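Local coordinates for nitrogenase molybdenum-iron protein beta chain (Clostridium pasteurianum, PDB 4WES), which forms with the alpha chain the molybdenum-iron component of nitrogenase, which reduces dinitrogen to ammonium, and shares with it an [8Fe-7S] cluster, at residues R185-L190 and D274-A279; F191-I196 and A290-E295; N90-Y95 and G126-G131. One frame throughout, in Å; residues are numbered along the deposited sequence. Where two conformers were deposited one is given.

Interaction 1: residues R185-L190 and D274-A279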
ATOM      1  N   ARG B 185     -12.948  -8.382  15.709  1.00 10.05           N
ATOM      2  CA  ARG B 185     -12.342  -9.706  15.667  1.00 10.62           C
ATOM      3  C   ARG B 185     -11.035  -9.751  16.413  1.00 10.90           C
ATOM      4  O   ARG B 185     -10.748 -10.712  17.134  1.00 11.79           O
ATOM      5  CB  ARG B 185     -12.106 -10.168  14.228  1.00 10.65           C
ATOM      6  CG  ARG B 185     -13.390 -10.452  13.466  1.00 10.75           C
ATOM      7  CD  ARG B 185     -13.088 -10.871  12.050  1.00 11.69           C
ATOM      8  NE  ARG B 185     -14.263 -11.072  11.216  1.00 10.97           N
ATOM      9  CZ  ARG B 185     -14.769 -12.227  10.832  1.00 11.18           C
ATOM     10  NH1 ARG B 185     -14.299 -13.358  11.329  1.00 13.41           N
ATOM     11  NH2 ARG B 185     -15.746 -12.268   9.956  1.00 11.34           N
ATOM     12  N   GLU B 186     -10.219  -8.696  16.271  1.00 10.43           N
ATOM     13  CA  GLU B 186      -8.921  -8.677  16.951  1.00 10.83           C
ATOM     14  C   GLU B 186      -9.072  -8.589  18.461  1.00 10.85           C
ATOM     15  O   GLU B 186      -8.338  -9.267  19.202  1.00 11.75           O
ATOM     16  CB  GLU B 186      -8.076  -7.544  16.407  1.00 10.71           C
ATOM     17  CG  GLU B 186      -6.718  -7.369  17.071  1.00 11.53           C
ATOM     18  CD  GLU B 186      -5.777  -8.565  16.995  1.00 13.95           C
ATOM     19  OE1 GLU B 186      -6.044  -9.519  16.243  1.00 15.72           O
ATOM     20  OE2 GLU B 186      -4.765  -8.545  17.733  1.00 17.14           O
ATOM     21  N   ILE B 187      -9.997  -7.768  18.939  1.00 10.52           N
ATOM     22  CA  ILE B 187     -10.237  -7.682  20.386  1.00 10.94           C
ATOM     23  C   ILE B 187     -10.708  -9.028  20.930  1.00 11.32           C
ATOM     24  O   ILE B 187     -10.223  -9.474  21.982  1.00 11.95           O
ATOM     25  CB  ILE B 187     -11.213  -6.530  20.692  1.00 11.30           C
ATOM     26  CG1 ILE B 187     -10.535  -5.188  20.382  1.00 11.99           C
ATOM     27  CG2 ILE B 187     -11.724  -6.586  22.105  1.00 12.28           C
ATOM     28  CD1 ILE B 187     -11.517  -4.066  20.119  1.00 13.52           C
ATOM     29  N   LYS B 188     -11.612  -9.689  20.204  1.00 11.24           N
ATOM     30  CA  LYS B 188     -12.068 -11.025  20.620  1.00 12.08           C
ATOM     31  C   LYS B 188     -10.879 -12.001  20.651  1.00 11.86           C
ATOM     32  O   LYS B 188     -10.746 -12.809  21.590  1.00 13.17           O
ATOM     33  CB  LYS B 188     -13.193 -11.544  19.731  1.00 12.25           C
ATOM     34  CG  LYS B 188     -14.489 -10.757  19.891  1.00 12.83           C
ATOM     35  CD  LYS B 188     -15.675 -11.400  19.228  1.00 15.69           C
ATOM     36  CE  LYS B 188     -15.525 -11.430  17.736  1.00 15.22           C
ATOM     37  NZ  LYS B 188     -16.698 -12.099  17.108  1.00 15.12           N
ATOM     38  N   ARG B 189     -10.036 -11.931  19.636  1.00 11.78           N
ATOM     39  CA  ARG B 189      -8.889 -12.820  19.548  1.00 11.74           C
ATOM     40  C   ARG B 189      -7.983 -12.654  20.766  1.00 11.89           C
ATOM     41  O   ARG B 189      -7.448 -13.633  21.322  1.00 13.31           O
ATOM     42  CB  ARG B 189      -8.117 -12.561  18.249  1.00 12.31           C
ATOM     43  CG  ARG B 189      -7.061 -13.622  17.957  1.00 13.40           C
ATOM     44  CD  ARG B 189      -6.134 -13.210  16.816  1.00 12.98           C
ATOM     45  NE  ARG B 189      -5.310 -12.059  17.153  1.00 14.22           N
ATOM     46  CZ  ARG B 189      -4.224 -12.120  17.914  1.00 16.57           C
ATOM     47  NH1 ARG B 189      -3.784 -13.289  18.395  1.00 20.00           N
ATOM     48  NH2 ARG B 189      -3.580 -11.022  18.218  1.00 17.30           N
ATOM     49  N   LEU B 190      -7.794 -11.407  21.212  1.00 11.60           N
ATOM     50  CA  LEU B 190      -6.967 -11.125  22.374  0.56 11.26           C
ATOM     51  C   LEU B 190      -7.592 -11.657  23.668  1.00 11.55           C
ATOM     52  O   LEU B 190      -6.889 -12.249  24.498  1.00 13.23           O
ATOM     53  CB  LEU B 190      -6.671  -9.631  22.458  0.56 10.22           C
ATOM     54  CG  LEU B 190      -5.771  -9.123  21.327  0.56  8.59           C
ATOM     55  CD1 LEU B 190      -5.699  -7.599  21.332  0.56  8.00           C
ATOM     56  CD2 LEU B 190      -4.373  -9.673  21.455  0.56  8.63           C
ATOM     57  N   ASP B 274      -1.238  -1.812  25.510  1.00 10.79           N
ATOM     58  CA  ASP B 274      -0.717  -2.237  26.807  1.00 11.20           C
ATOM     59  C   ASP B 274      -1.757  -2.027  27.895  1.00 10.85           C
ATOM     60  O   ASP B 274      -1.940  -2.884  28.769  1.00 11.84           O
ATOM     61  CB  ASP B 274       0.536  -1.427  27.159  1.00 11.64           C
ATOM     62  CG  ASP B 274       1.808  -1.840  26.426  1.00 11.31           C
ATOM     63  OD1 ASP B 274       1.808  -2.847  25.672  1.00 11.98           O
ATOM     64  OD2 ASP B 274       2.811  -1.108  26.620  1.00 12.41           O
ATOM     65  N   GLU B 275      -2.415  -0.860  27.899  1.00 11.00           N
ATOM     66  CA  GLU B 275      -3.406  -0.559  28.955  1.00 11.47           C
ATOM     67  C   GLU B 275      -4.596  -1.522  28.906  1.00 11.15           C
ATOM     68  O   GLU B 275      -5.161  -1.915  29.946  1.00 11.91           O
ATOM     69  CB  GLU B 275      -3.871   0.884  28.831  1.00 11.85           C
ATOM     70  CG  GLU B 275      -2.786   1.862  29.277  1.00 13.78           C
ATOM     71  CD  GLU B 275      -2.820   3.239  28.614  1.00 17.06           C
ATOM     72  OE1 GLU B 275      -3.818   3.630  27.931  1.00 17.59           O
ATOM     73  OE2 GLU B 275      -1.782   3.957  28.776  1.00 20.65           O
ATOM     74  N   PHE B 276      -5.014  -1.916  27.718  1.00 10.90           N
ATOM     75  CA  PHE B 276      -6.071  -2.908  27.538  1.00 11.80           C
ATOM     76  C   PHE B 276      -5.633  -4.266  28.064  1.00 11.06           C
ATOM     77  O   PHE B 276      -6.374  -4.882  28.833  1.00 12.27           O
ATOM     78  CB  PHE B 276      -6.443  -2.953  26.027  1.00 11.40           C
ATOM     79  CG  PHE B 276      -7.310  -4.100  25.631  1.00 11.42           C
ATOM     80  CD1 PHE B 276      -8.652  -4.122  25.969  1.00 13.84           C
ATOM     81  CD2 PHE B 276      -6.803  -5.147  24.910  1.00 13.83           C
ATOM     82  CE1 PHE B 276      -9.457  -5.194  25.587  1.00 14.57           C
ATOM     83  CE2 PHE B 276      -7.597  -6.215  24.527  1.00 14.33           C
ATOM     84  CZ  PHE B 276      -8.924  -6.245  24.884  1.00 12.72           C
ATOM     85  N   ILE B 277      -4.464  -4.748  27.663  1.00 11.24           N
ATOM     86  CA  ILE B 277      -3.983  -6.049  28.129  1.00 11.75           C
ATOM     87  C   ILE B 277      -3.819  -6.035  29.658  1.00 12.52           C
ATOM     88  O   ILE B 277      -4.212  -6.991  30.356  1.00 12.72           O
ATOM     89  CB  ILE B 277      -2.661  -6.408  27.441  1.00 11.56           C
ATOM     90  CG1 ILE B 277      -2.860  -6.587  25.940  1.00 13.20           C
ATOM     91  CG2 ILE B 277      -2.020  -7.656  28.039  1.00 13.09           C
ATOM     92  CD1 ILE B 277      -3.811  -7.680  25.530  1.00 14.06           C
ATOM     93  N   MET B 278      -3.273  -4.962  30.207  1.00 12.41           N
ATOM     94  CA  MET B 278      -3.118  -4.869  31.682  1.00 12.95           C
ATOM     95  C   MET B 278      -4.456  -4.852  32.388  1.00 12.97           C
ATOM     96  O   MET B 278      -4.606  -5.481  33.442  1.00 13.95           O
ATOM     97  CB  MET B 278      -2.284  -3.658  32.077  1.00 14.07           C
ATOM     98  CG  MET B 278      -0.819  -3.733  31.662  1.00 15.07           C
ATOM     99  SD  MET B 278       0.089  -5.086  32.370  1.00 21.68           S
ATOM    100  CE  MET B 278      -0.516  -6.468  31.399  1.00 62.49           C
ATOM    101  N   ALA B 279      -5.464  -4.160  31.834  1.00 13.44           N
ATOM    102  CA  ALA B 279      -6.790  -4.168  32.441  1.00 14.27           C
ATOM    103  C   ALA B 279      -7.325  -5.579  32.479  1.00 14.06           C
ATOM    104  O   ALA B 279      -7.932  -6.000  33.491  1.00 15.75           O
ATOM    105  CB  ALA B 279      -7.738  -3.263  31.677  1.00 14.34           C
TER
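Phe276 lays the far end of its ring against Ile187 and Leu190. This is a helix-helix contact in an alpha/beta domain built on a parallel four-stranded sheet. Helix 181-193 follows strand 172-175 of that sheet, and helix 270-284 follows strand 261-264. The ring atoms CE2 and CZ do the touching. Phe276 CZ lies 4.0 Å from Ile187 CG2, and Phe276 CE2 lies 4.0 Å from Leu190 CD1. The CB of Leu190 is almost as close to CE2. Both aliphatic groups meet the ring obliquely.

The first torsion of Phe276 sets CG anti to its backbone N (chi1 168°), and the ring reaches out from its helix to the other one. On the opposing helix, Ile187 offers its CG2 branch and Leu190 its CD1 branch. The two residues are three apart in sequence, so they sit on the same side of the helix, about one turn from each other. The backbones stay well separated, with 9.6 Å between Ile187 CA and Phe276 CA. The contact between the two segments is made by side chains. Leu241 of strand 237-241 touches both Ile187 and Phe276, which places the sheet against this apolar cluster. All three contact residues are buried.

The charged side chains of segment 185-190 have other partners. Lys188 pairs with Asp203, while Arg185 pairs with Asp209 of its own chain and with Glu294 of the second beta subunit. Within the helix, Arg189 holds the Glu186 carboxylate in a two-pronged salt bridge, through NE and NH2. Arg189 NE donates to Glu186 OE1 at 2.8 Å, nearly straight at 176°. Arg189 NH2 donates to Glu186 OE2 at 2.8 Å, and both oxygens are met on their syn side.

Interaction 2: residues F191-I196 and A290-E295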
ATOM      1  N   PHE B 191      -8.892 -11.450  23.853  1.00 11.95           N
ATOM      2  CA  PHE B 191      -9.592 -12.057  25.000  1.00 12.42           C
ATOM      3  C   PHE B 191      -9.395 -13.577  25.007  1.00 13.49           C
ATOM      4  O   PHE B 191      -9.120 -14.194  26.051  1.00 14.10           O
ATOM      5  CB  PHE B 191     -11.100 -11.796  24.954  1.00 12.27           C
ATOM      6  CG  PHE B 191     -11.560 -10.530  25.654  1.00 12.37           C
ATOM      7  CD1 PHE B 191     -11.962 -10.598  26.982  1.00 13.44           C
ATOM      8  CD2 PHE B 191     -11.602  -9.314  25.013  1.00 13.02           C
ATOM      9  CE1 PHE B 191     -12.359  -9.464  27.644  1.00 13.93           C
ATOM     10  CE2 PHE B 191     -12.024  -8.201  25.663  1.00 13.65           C
ATOM     11  CZ  PHE B 191     -12.420  -8.270  26.972  1.00 13.35           C
ATOM     12  N   GLU B 192      -9.531 -14.187  23.827  1.00 13.78           N
ATOM     13  CA  GLU B 192      -9.425 -15.645  23.729  1.00 15.05           C
ATOM     14  C   GLU B 192      -7.996 -16.093  24.021  1.00 13.69           C
ATOM     15  O   GLU B 192      -7.783 -17.102  24.715  1.00 15.59           O
ATOM     16  CB  GLU B 192      -9.905 -16.092  22.359  1.00 15.35           C
ATOM     17  CG  GLU B 192     -11.420 -15.903  22.266  1.00 17.29           C
ATOM     18  CD  GLU B 192     -12.002 -15.971  20.881  1.00 23.29           C
ATOM     19  OE1 GLU B 192     -11.269 -16.308  19.932  1.00 30.17           O
ATOM     20  OE2 GLU B 192     -13.226 -15.666  20.779  1.00 22.21           O
ATOM     21  N   ALA B 193      -7.001 -15.352  23.532  1.00 13.89           N
ATOM     22  CA  ALA B 193      -5.606 -15.699  23.827  1.00 14.76           C
ATOM     23  C   ALA B 193      -5.308 -15.569  25.334  1.00 15.00           C
ATOM     24  O   ALA B 193      -4.484 -16.320  25.877  1.00 16.56           O
ATOM     25  CB  ALA B 193      -4.652 -14.847  23.005  1.00 15.17           C
ATOM     26  N   MET B 194      -5.942 -14.607  25.994  1.00 14.33           N
ATOM     27  CA  MET B 194      -5.814 -14.397  27.435  0.62 13.67           C
ATOM     28  C   MET B 194      -6.607 -15.447  28.240  1.00 16.19           C
ATOM     29  O   MET B 194      -6.468 -15.505  29.462  1.00 17.62           O
ATOM     30  CB  MET B 194      -6.291 -12.999  27.857  0.62 12.94           C
ATOM     31  CG  MET B 194      -5.389 -11.819  27.441  0.62 13.36           C
ATOM     32  SD  MET B 194      -3.808 -11.724  28.276  0.62 12.61           S
ATOM     33  CE  MET B 194      -4.288 -11.263  29.948  0.62 15.21           C
ATOM     34  N   ASP B 195      -7.455 -16.224  27.568  1.00 14.75           N
ATOM     35  CA  ASP B 195      -8.335 -17.197  28.193  1.00 16.60           C
ATOM     36  C   ASP B 195      -9.345 -16.539  29.148  1.00 16.72           C
ATOM     37  O   ASP B 195      -9.611 -17.056  30.245  1.00 17.87           O
ATOM     38  CB  ASP B 195      -7.529 -18.302  28.902  1.00 20.14           C
ATOM     39  CG  ASP B 195      -8.366 -19.524  29.210  1.00 26.33           C
ATOM     40  OD1 ASP B 195      -9.384 -19.776  28.509  1.00 27.08           O
ATOM     41  OD2 ASP B 195      -7.996 -20.252  30.149  1.00 27.90           O
ATOM     42  N   ILE B 196      -9.935 -15.431  28.707  1.00 14.53           N
ATOM     43  CA  ILE B 196     -10.895 -14.674  29.471  1.00 14.46           C
ATOM     44  C   ILE B 196     -12.276 -14.732  28.802  1.00 14.58           C
ATOM     45  O   ILE B 196     -12.461 -14.172  27.731  1.00 15.62           O
ATOM     46  CB  ILE B 196     -10.451 -13.208  29.630  1.00 13.87           C
ATOM     47  CG1 ILE B 196      -9.175 -13.169  30.449  1.00 14.37           C
ATOM     48  CG2 ILE B 196     -11.534 -12.342  30.260  1.00 14.37           C
ATOM     49  CD1 ILE B 196      -8.472 -11.819  30.450  1.00 14.65           C
ATOM     50  N   ALA B 290       2.662 -15.944  25.966  1.00 15.94           N
ATOM     51  CA  ALA B 290       3.834 -15.697  25.151  1.00 16.75           C
ATOM     52  C   ALA B 290       3.470 -15.158  23.769  1.00 13.99           C
ATOM     53  O   ALA B 290       4.199 -14.335  23.201  1.00 14.97           O
ATOM     54  CB  ALA B 290       4.628 -16.988  25.028  1.00 20.76           C
ATOM     55  N   SER B 291       2.350 -15.631  23.212  1.00 14.50           N
ATOM     56  CA  SER B 291       1.969 -15.184  21.863  1.00 13.90           C
ATOM     57  C   SER B 291       1.706 -13.687  21.790  1.00 12.54           C
ATOM     58  O   SER B 291       2.149 -13.019  20.853  1.00 12.71           O
ATOM     59  CB  SER B 291       0.738 -15.959  21.382  1.00 16.63           C
ATOM     60  OG  SER B 291      -0.395 -15.699  22.193  1.00 18.29           O
ATOM     61  N   ILE B 292       1.008 -13.171  22.795  1.00 11.93           N
ATOM     62  CA  ILE B 292       0.744 -11.727  22.868  1.00 11.62           C
ATOM     63  C   ILE B 292       2.027 -10.938  23.107  1.00 10.89           C
ATOM     64  O   ILE B 292       2.280  -9.913  22.480  1.00 11.89           O
ATOM     65  CB  ILE B 292      -0.317 -11.399  23.916  1.00 12.02           C
ATOM     66  CG1 ILE B 292      -1.680 -11.956  23.482  1.00 13.55           C
ATOM     67  CG2 ILE B 292      -0.383  -9.899  24.199  1.00 12.59           C
ATOM     68  CD1 ILE B 292      -2.805 -11.764  24.463  1.00 13.96           C
ATOM     69  N   GLU B 293       2.859 -11.440  23.999  1.00 11.64           N
ATOM     70  CA  GLU B 293       4.148 -10.810  24.228  1.00 12.68           C
ATOM     71  C   GLU B 293       5.006 -10.791  22.969  1.00 11.08           C
ATOM     72  O   GLU B 293       5.690  -9.789  22.707  1.00 12.04           O
ATOM     73  CB  GLU B 293       4.860 -11.459  25.424  1.00 15.90           C
ATOM     74  CG  GLU B 293       6.142 -10.712  25.754  1.00 17.74           C
ATOM     75  CD  GLU B 293       6.698 -10.956  27.108  1.00 23.75           C
ATOM     76  OE1 GLU B 293       7.886 -10.604  27.283  1.00 23.95           O
ATOM     77  OE2 GLU B 293       5.966 -11.467  27.991  1.00 21.33           O
ATOM     78  N   GLU B 294       4.989 -11.879  22.192  1.00 10.86           N
ATOM     79  CA  GLU B 294       5.754 -11.887  20.929  1.00 10.36           C
ATOM     80  C   GLU B 294       5.243 -10.787  19.998  1.00  9.47           C
ATOM     81  O   GLU B 294       6.042 -10.087  19.370  1.00  9.99           O
ATOM     82  CB  GLU B 294       5.672 -13.257  20.237  1.00 10.99           C
ATOM     83  CG  GLU B 294       6.548 -13.322  19.018  1.00 11.88           C
ATOM     84  CD  GLU B 294       6.325 -14.516  18.121  1.00 12.32           C
ATOM     85  OE1 GLU B 294       5.164 -14.874  17.854  1.00 14.29           O
ATOM     86  OE2 GLU B 294       7.344 -15.076  17.633  1.00 13.72           O
ATOM     87  N   GLU B 295       3.920 -10.672  19.847  1.00 10.01           N
ATOM     88  CA  GLU B 295       3.341  -9.647  18.965  1.00 10.26           C
ATOM     89  C   GLU B 295       3.780  -8.232  19.375  1.00  9.67           C
ATOM     90  O   GLU B 295       4.160  -7.413  18.529  1.00 10.03           O
ATOM     91  CB  GLU B 295       1.820  -9.688  19.007  1.00 13.04           C
ATOM     92  CG  GLU B 295       1.139 -10.952  18.612  1.00 15.84           C
ATOM     93  CD  GLU B 295      -0.351 -11.096  19.014  1.00 19.44           C
ATOM     94  OE1 GLU B 295      -1.030 -10.099  19.304  1.00 30.77           O
ATOM     95  OE2 GLU B 295      -0.855 -12.296  18.999  1.00 23.85           O
TER
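This is a small apolar contact between the C-terminal end of helix 181-193 and the first turns of helix 290-305, at the margin of a parallel-sheet domain. Ile292 carries it. Its CD1 methyl lies 3.9 Å from Ala193 CB and also 3.9 Å from Met194 SD. The methyl therefore meets two consecutive residues. Met194 CG is equally near, so CD1 touches both CG and SD of Met194. The Met194 and Ile292 side chains cross at about a right angle.

Ile292 has CG1 anti to its carbonyl carbon (chi1 -67°), and chi2 extends CD1 toward the other segment. Ser291, which is exposed, comes less close to Ala193. The backbones come within 7.6 Å at Ala193 CA and Ile292 CA, consistent with the small Ala193 side chain.

A Schellman motif finishes helix 181-193. Asp195 takes positive phi (62°), and two backbone bonds close the last turn: Ile196 N to Phe191 O and Asp195 N to Glu192 O. Lys286 also binds the Asp195 carbonyl oxygen.

Met194 further touches Leu280 and Ser281 of helix 270-284, and Ile292 packs on Tyr427 of helix 426-448. Phe191 turns instead to Ile172 and Val174 of strand 172-175, so the helix end is held between the sheet and its neighbouring helices.

Interaction 3: residues N90-Y95 and G126-G131; sequences NIFSLY and GSIPEG
Pro129 sets its CD methylene over one face of the Phe92 ring. The carbon stands 3.8 Å from the centroid of the Phe92 ring and 22° off its normal, a CH-pi contact displaced toward the rim. The shortest approach is 3.5 Å, from Pro129 CD to Phe92 CD2. Ser127 contributes its backbone: Ser127 O lies 3.8 Å from Phe92 CD2, oblique to the ring. Ile128 is looser, its CG2 being 4.4 Å from Phe92 CE2.

A chi1 of -75° swings the Phe92 ring off helix 81-95 toward the loop, on the side opposite its carbonyl carbon. Ile100 of strand 99-104, Pro97 and Lys132 also touch it. The loop joins helix 115-125 to strand 133-136, the outer strand within this chain of a parallel sheet. It starts with a Schellman motif in which Gly126 has positive phi (84°). Met122 of the preceding helix touches both Ser127 and Ile128.

Helix 81-95 also meets the alpha chain, where Asn90 bonds to Thr17 and Pro45, and Tyr95 OH to the backbone of Ile47 and His447, all of that chain.

Dispersion and the CH-pi contact dominate between the two segments, with one backbone carbonyl oxygen beside the ring and no conventional polar bond. Proline CD sits next to the electron-withdrawing ring nitrogen, so its hydrogens are probably slightly polarised, which suits an aromatic face.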
ATOM      1  N   ASN B  90     -45.368  -5.224   8.703  1.00 13.99           N
ATOM      2  CA  ASN B  90     -44.716  -5.660   7.461  1.00 14.21           C
ATOM      3  C   ASN B  90     -43.351  -6.275   7.702  1.00 14.23           C
ATOM      4  O   ASN B  90     -42.987  -7.261   7.014  1.00 15.56           O
ATOM      5  CB  ASN B  90     -44.633  -4.511   6.473  1.00 13.77           C
ATOM      6  CG  ASN B  90     -45.988  -4.193   5.892  1.00 13.67           C
ATOM      7  OD1 ASN B  90     -46.604  -5.049   5.250  1.00 14.76           O
ATOM      8  ND2 ASN B  90     -46.473  -2.957   6.092  1.00 16.82           N
ATOM      9  N   ILE B  91     -42.608  -5.754   8.671  1.00 13.14           N
ATOM     10  CA  ILE B  91     -41.281  -6.270   8.936  1.00 12.53           C
ATOM     11  C   ILE B  91     -41.356  -7.706   9.435  1.00 12.90           C
ATOM     12  O   ILE B  91     -40.656  -8.600   8.943  1.00 12.77           O
ATOM     13  CB  ILE B  91     -40.560  -5.392   9.944  1.00 11.29           C
ATOM     14  CG1 ILE B  91     -40.229  -4.047   9.316  1.00 12.27           C
ATOM     15  CG2 ILE B  91     -39.305  -6.074  10.418  1.00 12.48           C
ATOM     16  CD1 ILE B  91     -39.959  -2.936  10.313  1.00 12.53           C
ATOM     17  N   PHE B  92     -42.173  -7.959  10.453  1.00 13.09           N
ATOM     18  CA  PHE B  92     -42.184  -9.322  10.989  1.00 14.15           C
ATOM     19  C   PHE B  92     -42.748 -10.315   9.975  1.00 14.99           C
ATOM     20  O   PHE B  92     -42.228 -11.421   9.845  1.00 17.28           O
ATOM     21  CB  PHE B  92     -42.940  -9.415  12.317  1.00 15.22           C
ATOM     22  CG  PHE B  92     -42.171  -8.854  13.482  1.00 14.42           C
ATOM     23  CD1 PHE B  92     -40.948  -9.383  13.811  1.00 14.60           C
ATOM     24  CD2 PHE B  92     -42.659  -7.835  14.271  1.00 15.41           C
ATOM     25  CE1 PHE B  92     -40.224  -8.911  14.882  1.00 15.22           C
ATOM     26  CE2 PHE B  92     -41.941  -7.358  15.348  1.00 15.41           C
ATOM     27  CZ  PHE B  92     -40.720  -7.889  15.660  1.00 15.51           C
ATOM     28  N   SER B  93     -43.774  -9.916   9.211  1.00 15.04           N
ATOM     29  CA  SER B  93     -44.385 -10.833   8.226  1.00 16.63           C
ATOM     30  C   SER B  93     -43.467 -11.134   7.057  1.00 15.35           C
ATOM     31  O   SER B  93     -43.334 -12.298   6.662  1.00 18.01           O
ATOM     32  CB  SER B  93     -45.722 -10.265   7.724  1.00 19.35           C
ATOM     33  OG  SER B  93     -45.569  -9.017   7.007  1.00 18.28           O
ATOM     34  N   LEU B  94     -42.822 -10.116   6.481  1.00 13.54           N
ATOM     35  CA  LEU B  94     -42.006 -10.320   5.300  1.00 13.94           C
ATOM     36  C   LEU B  94     -40.615 -10.761   5.619  1.00 13.38           C
ATOM     37  O   LEU B  94     -40.035 -11.521   4.835  1.00 14.34           O
ATOM     38  CB  LEU B  94     -41.919  -9.051   4.458  1.00 15.42           C
ATOM     39  CG  LEU B  94     -43.155  -8.604   3.724  1.00 16.79           C
ATOM     40  CD1 LEU B  94     -42.875  -7.289   2.993  1.00 15.31           C
ATOM     41  CD2 LEU B  94     -43.613  -9.662   2.729  1.00 16.05           C
ATOM     42  N   TYR B  95     -40.018 -10.201   6.680  1.00 11.99           N
ATOM     43  CA  TYR B  95     -38.592 -10.327   6.899  1.00 11.43           C
ATOM     44  C   TYR B  95     -38.196 -11.034   8.181  1.00 11.84           C
ATOM     45  O   TYR B  95     -37.030 -11.385   8.343  1.00 14.07           O
ATOM     46  CB  TYR B  95     -37.948  -8.932   6.802  1.00 12.61           C
ATOM     47  CG  TYR B  95     -38.246  -8.246   5.467  1.00 11.41           C
ATOM     48  CD1 TYR B  95     -37.944  -8.875   4.268  1.00 11.51           C
ATOM     49  CD2 TYR B  95     -38.898  -7.028   5.425  1.00 12.38           C
ATOM     50  CE1 TYR B  95     -38.250  -8.290   3.049  1.00 11.24           C
ATOM     51  CE2 TYR B  95     -39.182  -6.414   4.201  1.00 11.84           C
ATOM     52  CZ  TYR B  95     -38.877  -7.075   3.027  1.00 10.86           C
ATOM     53  OH  TYR B  95     -39.161  -6.488   1.809  1.00 11.51           O
ATOM     54  N   GLY B 126     -51.081  -6.642  19.716  1.00 26.26           N
ATOM     55  CA  GLY B 126     -50.626  -7.965  19.287  1.00 24.74           C
ATOM     56  C   GLY B 126     -49.733  -7.973  18.052  1.00 23.91           C
ATOM     57  O   GLY B 126     -49.626  -9.000  17.369  1.00 27.78           O
ATOM     58  N   SER B 127     -49.065  -6.849  17.791  1.00 22.47           N
ATOM     59  CA  SER B 127     -48.230  -6.662  16.586  1.00 25.87           C
ATOM     60  C   SER B 127     -46.837  -7.260  16.707  1.00 23.66           C
ATOM     61  O   SER B 127     -46.115  -7.382  15.697  1.00 26.17           O
ATOM     62  CB  SER B 127     -48.077  -5.164  16.262  1.00 29.80           C
ATOM     63  OG  SER B 127     -49.342  -4.667  15.879  1.00 41.11           O
ATOM     64  N   ILE B 128     -46.451  -7.559  17.934  1.00 19.43           N
ATOM     65  CA  ILE B 128     -45.127  -8.129  18.208  1.00 19.66           C
ATOM     66  C   ILE B 128     -45.310  -9.597  18.534  1.00 23.81           C
ATOM     67  O   ILE B 128     -45.849  -9.939  19.593  1.00 26.24           O
ATOM     68  CB  ILE B 128     -44.413  -7.355  19.330  1.00 20.20           C
ATOM     69  CG1 ILE B 128     -44.344  -5.859  18.956  1.00 20.94           C
ATOM     70  CG2 ILE B 128     -43.027  -7.930  19.610  1.00 20.65           C
ATOM     71  CD1 ILE B 128     -43.838  -4.945  20.049  1.00 22.80           C
ATOM     72  N   PRO B 129     -44.879 -10.480  17.616  1.00 21.21           N
ATOM     73  CA  PRO B 129     -45.078 -11.912  17.889  1.00 23.35           C
ATOM     74  C   PRO B 129     -44.325 -12.441  19.122  1.00 21.92           C
ATOM     75  O   PRO B 129     -43.326 -11.842  19.567  1.00 20.41           O
ATOM     76  CB  PRO B 129     -44.572 -12.593  16.605  1.00 24.23           C
ATOM     77  CG  PRO B 129     -44.591 -11.524  15.557  1.00 23.36           C
ATOM     78  CD  PRO B 129     -44.288 -10.255  16.278  1.00 20.29           C
ATOM     79  N   GLU B 130     -44.795 -13.560  19.656  1.00 27.44           N
ATOM     80  CA  GLU B 130     -44.183 -14.131  20.817  1.00 29.82           C
ATOM     81  C   GLU B 130     -42.731 -14.431  20.501  1.00 25.17           C
ATOM     82  O   GLU B 130     -42.399 -14.961  19.439  1.00 26.62           O
ATOM     83  CB  GLU B 130     -44.914 -15.426  21.199  1.00 47.23           C
ATOM     84  CG  GLU B 130     -44.405 -16.110  22.463  1.00 75.29           C
ATOM     85  CD  GLU B 130     -44.518 -15.223  23.694  1.00101.99           C
ATOM     86  OE1 GLU B 130     -45.681 -14.584  23.860  1.00154.67           O
ATOM     87  OE2 GLU B 130     -43.445 -15.169  24.503  1.00192.21           O
ATOM     88  N   GLY B 131     -41.850 -14.097  21.427  1.00 24.79           N
ATOM     89  CA  GLY B 131     -40.440 -14.376  21.206  1.00 32.03           C
ATOM     90  C   GLY B 131     -39.693 -13.310  20.434  1.00 26.60           C
ATOM     91  O   GLY B 131     -38.478 -13.383  20.325  1.00 39.53           O
TER

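Interactions 1 and 2 are neighbours, their centres 8 Å apart. Both use helix 181-193, and their other partners, helices 270-284 and 290-305, follow each other in the chain. They touch directly: Arg189 NH2 makes a 2.9 Å salt bridge to Glu295 OE1, Phe276 CZ packs 3.7 Å from Phe191 CE2, and Leu190 CD2 meets Ile292 CD1. Arg189 thus serves two glutamates, Glu186 and Glu295. Interaction 3 stands apart in another parallel sheet region, its centre about 39 Å from that of interaction 1 and about 43 Å from that of interaction 2. All three lie away from the [8Fe-7S] cluster and iron sites.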